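Local coordinates for protein cyclohexadienyl dehydratase (Synthetic construct, PDB 5JOS) that probably catalyses the dehydration of prephenate and arogenate in phenylalanine biosynthesis, as a reconstructed ancestral enzyme built on a periplasmic solute-binding protein fold, at residues A[94-99]-A[210-215]. Sequence-based numbering, arbitrary orientation.
Sequences PERQKK and GYMMPK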
loop_
_atom_site.group_PDB
_atom_site.type_symbol
_atom_site.label_atom_id
_atom_site.label_comp_id
_atom_site.label_asym_id
_atom_site.label_seq_id
_atom_site.Cartn_x
_atom_site.Cartn_y
_atom_site.Cartn_z
ATOM N N PRO A 94 1.078 -2.507 15.001
ATOM C CA PRO A 94 1.743 -2.487 16.284
ATOM C C PRO A 94 2.463 -3.809 16.547
ATOM O O PRO A 94 3.589 -3.818 16.994
ATOM C CB PRO A 94 0.569 -2.309 17.287
ATOM C CG PRO A 94 -0.537 -1.677 16.473
ATOM C CD PRO A 94 -0.380 -2.230 15.100
ATOM N N GLU A 95 1.818 -4.940 16.320
ATOM C CA GLU A 95 2.516 -6.199 16.541
ATOM C C GLU A 95 3.830 -6.270 15.761
ATOM O O GLU A 95 4.833 -6.823 16.261
ATOM C CB GLU A 95 1.626 -7.433 16.263
ATOM C CG GLU A 95 2.335 -8.703 15.716
ATOM C CD GLU A 95 1.348 -9.731 15.048
ATOM O OE1 GLU A 95 1.332 -9.865 13.742
ATOM O OE2 GLU A 95 0.587 -10.386 15.858
ATOM N N ARG A 96 3.834 -5.776 14.528
ATOM C CA ARG A 96 5.027 -5.866 13.716
ATOM C C ARG A 96 6.083 -4.841 14.159
ATOM O O ARG A 96 7.261 -5.116 14.089
ATOM C CB ARG A 96 4.723 -5.662 12.235
ATOM C CG ARG A 96 4.061 -6.910 11.621
ATOM C CD ARG A 96 3.378 -6.624 10.279
ATOM N NE ARG A 96 2.747 -7.813 9.757
ATOM C CZ ARG A 96 1.880 -7.856 8.750
ATOM N NH1 ARG A 96 1.601 -6.754 8.071
ATOM N NH2 ARG A 96 1.315 -9.027 8.379
ATOM N N GLN A 97 5.669 -3.661 14.576
ATOM C CA GLN A 97 6.617 -2.673 15.067
ATOM C C GLN A 97 7.301 -3.034 16.331
ATOM O O GLN A 97 8.352 -2.462 16.648
ATOM C CB GLN A 97 5.916 -1.403 15.415
ATOM C CG GLN A 97 5.434 -0.743 14.141
ATOM C CD GLN A 97 4.434 0.351 14.491
ATOM O OE1 GLN A 97 3.317 0.067 15.012
ATOM N NE2 GLN A 97 4.773 1.592 14.147
ATOM N N LYS A 98 6.705 -3.920 17.113
ATOM C CA LYS A 98 7.362 -4.359 18.317
ATOM C C LYS A 98 8.650 -5.099 18.056
ATOM O O LYS A 98 9.531 -5.133 18.892
ATOM C CB LYS A 98 6.435 -5.274 19.122
ATOM C CG LYS A 98 5.505 -4.464 19.998
ATOM C CD LYS A 98 4.368 -5.295 20.563
ATOM C CE LYS A 98 4.865 -6.457 21.399
ATOM N NZ LYS A 98 3.783 -6.936 22.320
ATOM N N LYS A 99 8.754 -5.734 16.927
ATOM C CA LYS A 99 9.861 -6.613 16.692
ATOM C C LYS A 99 10.648 -6.168 15.499
ATOM O O LYS A 99 11.548 -6.905 15.132
ATOM C CB LYS A 99 9.355 -8.033 16.401
ATOM C CG LYS A 99 8.395 -8.622 17.466
ATOM C CD LYS A 99 7.212 -9.278 16.743
ATOM C CE LYS A 99 6.057 -9.703 17.646
ATOM N NZ LYS A 99 6.500 -10.877 18.435
ATOM N N GLY A 210 4.900 -0.140 4.659
ATOM C CA GLY A 210 6.278 0.287 4.863
ATOM C C GLY A 210 7.162 -0.900 4.586
ATOM O O GLY A 210 6.695 -2.069 4.450
ATOM N N TYR A 211 8.454 -0.619 4.443
ATOM C CA TYR A 211 9.467 -1.693 4.334
ATOM C C TYR A 211 10.015 -2.037 5.732
ATOM O O TYR A 211 10.361 -1.196 6.496
ATOM C CB TYR A 211 10.548 -1.352 3.311
ATOM C CG TYR A 211 9.919 -1.020 1.965
ATOM C CD1 TYR A 211 9.122 -1.899 1.336
ATOM C CD2 TYR A 211 10.105 0.199 1.379
ATOM C CE1 TYR A 211 8.529 -1.584 0.120
ATOM C CE2 TYR A 211 9.556 0.508 0.144
ATOM C CZ TYR A 211 8.724 -0.369 -0.444
ATOM O OH TYR A 211 8.080 -0.040 -1.620
ATOM N N MET A 212 10.090 -3.315 6.017
ATOM C CA MET A 212 10.380 -3.758 7.347
ATOM C C MET A 212 11.810 -4.187 7.482
ATOM O O MET A 212 12.284 -4.996 6.691
ATOM C CB MET A 212 9.490 -4.946 7.643
ATOM C CG MET A 212 9.091 -5.083 9.073
ATOM S SD MET A 212 7.920 -6.406 9.508
ATOM C CE MET A 212 8.459 -7.846 8.671
ATOM N N MET A 213 12.486 -3.636 8.488
ATOM C CA MET A 213 13.923 -3.831 8.730
ATOM C C MET A 213 14.202 -4.351 10.160
ATOM O O MET A 213 13.408 -4.072 11.082
ATOM C CB MET A 213 14.666 -2.467 8.533
ATOM C CG MET A 213 14.913 -2.192 7.061
ATOM S SD MET A 213 15.382 -0.509 6.577
ATOM C CE MET A 213 13.776 0.147 6.709
ATOM N N PRO A 214 15.292 -5.101 10.360
ATOM C CA PRO A 214 15.571 -5.524 11.753
ATOM C C PRO A 214 15.891 -4.314 12.600
ATOM O O PRO A 214 16.444 -3.348 12.144
ATOM C CB PRO A 214 16.773 -6.465 11.627
ATOM C CG PRO A 214 17.404 -6.093 10.335
ATOM C CD PRO A 214 16.309 -5.618 9.427
ATOM N N LYS A 215 15.408 -4.323 13.821
ATOM C CA LYS A 215 15.685 -3.258 14.797
ATOM C C LYS A 215 17.150 -2.948 15.068
ATOM O O LYS A 215 18.051 -3.819 15.071
ATOM C CB LYS A 215 15.018 -3.569 16.133
ATOM C CG LYS A 215 13.563 -3.093 16.272
ATOM C CD LYS A 215 13.168 -3.436 17.704
ATOM C CE LYS A 215 12.279 -2.416 18.353
ATOM N NZ LYS A 215 11.046 -2.350 17.574
#
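Lys215 reaches from the loop after strand 205-213 to the backbone carbonyls of Gln97 and Lys98. The protein has the periplasmic binding protein fold. Here the contact joins the short helix 94-97 to a strand far along the chain. It lies at the surface, and strand 101-102 pairs antiparallel with strand 205-213 beside it.

The Lys215 side chain starts with CB directed toward segment 94-99. CB and CG bridge the distance without a close partner in that segment. Lys215 CD comes within 4.2 Å of Lys98 O, and Lys215 CE is nearer, at 3.9 Å from Lys98 O. The chain then bends at its last two torsions (chi3 143°, chi4 62°), which swings the ammonium in toward the backbone. Lys215 NZ makes a weak, long hydrogen bond of 3.4 Å to Lys98 O. Lys215 NZ also lies 2.9 Å from Gln97 O. The ammonium sits out ahead of the Gln97 carbonyl, nearly in line with it, but to the side of the Lys98 carbonyl. The sideward position fits the weakness of the bond to Lys98 O. Lys215 also touches Asp101 of the neighbouring strand.

The second touch is apolar. The CB of Met212 points toward segment 94-99, and its side chain is buried against Leu74, Met75 and Phe102. Arg96 meets the methionine with the base of its side chain, while its NH1 bonds to Thr91 O. Across this junction, Met212 SD lies 4.3 Å from Arg96 CB.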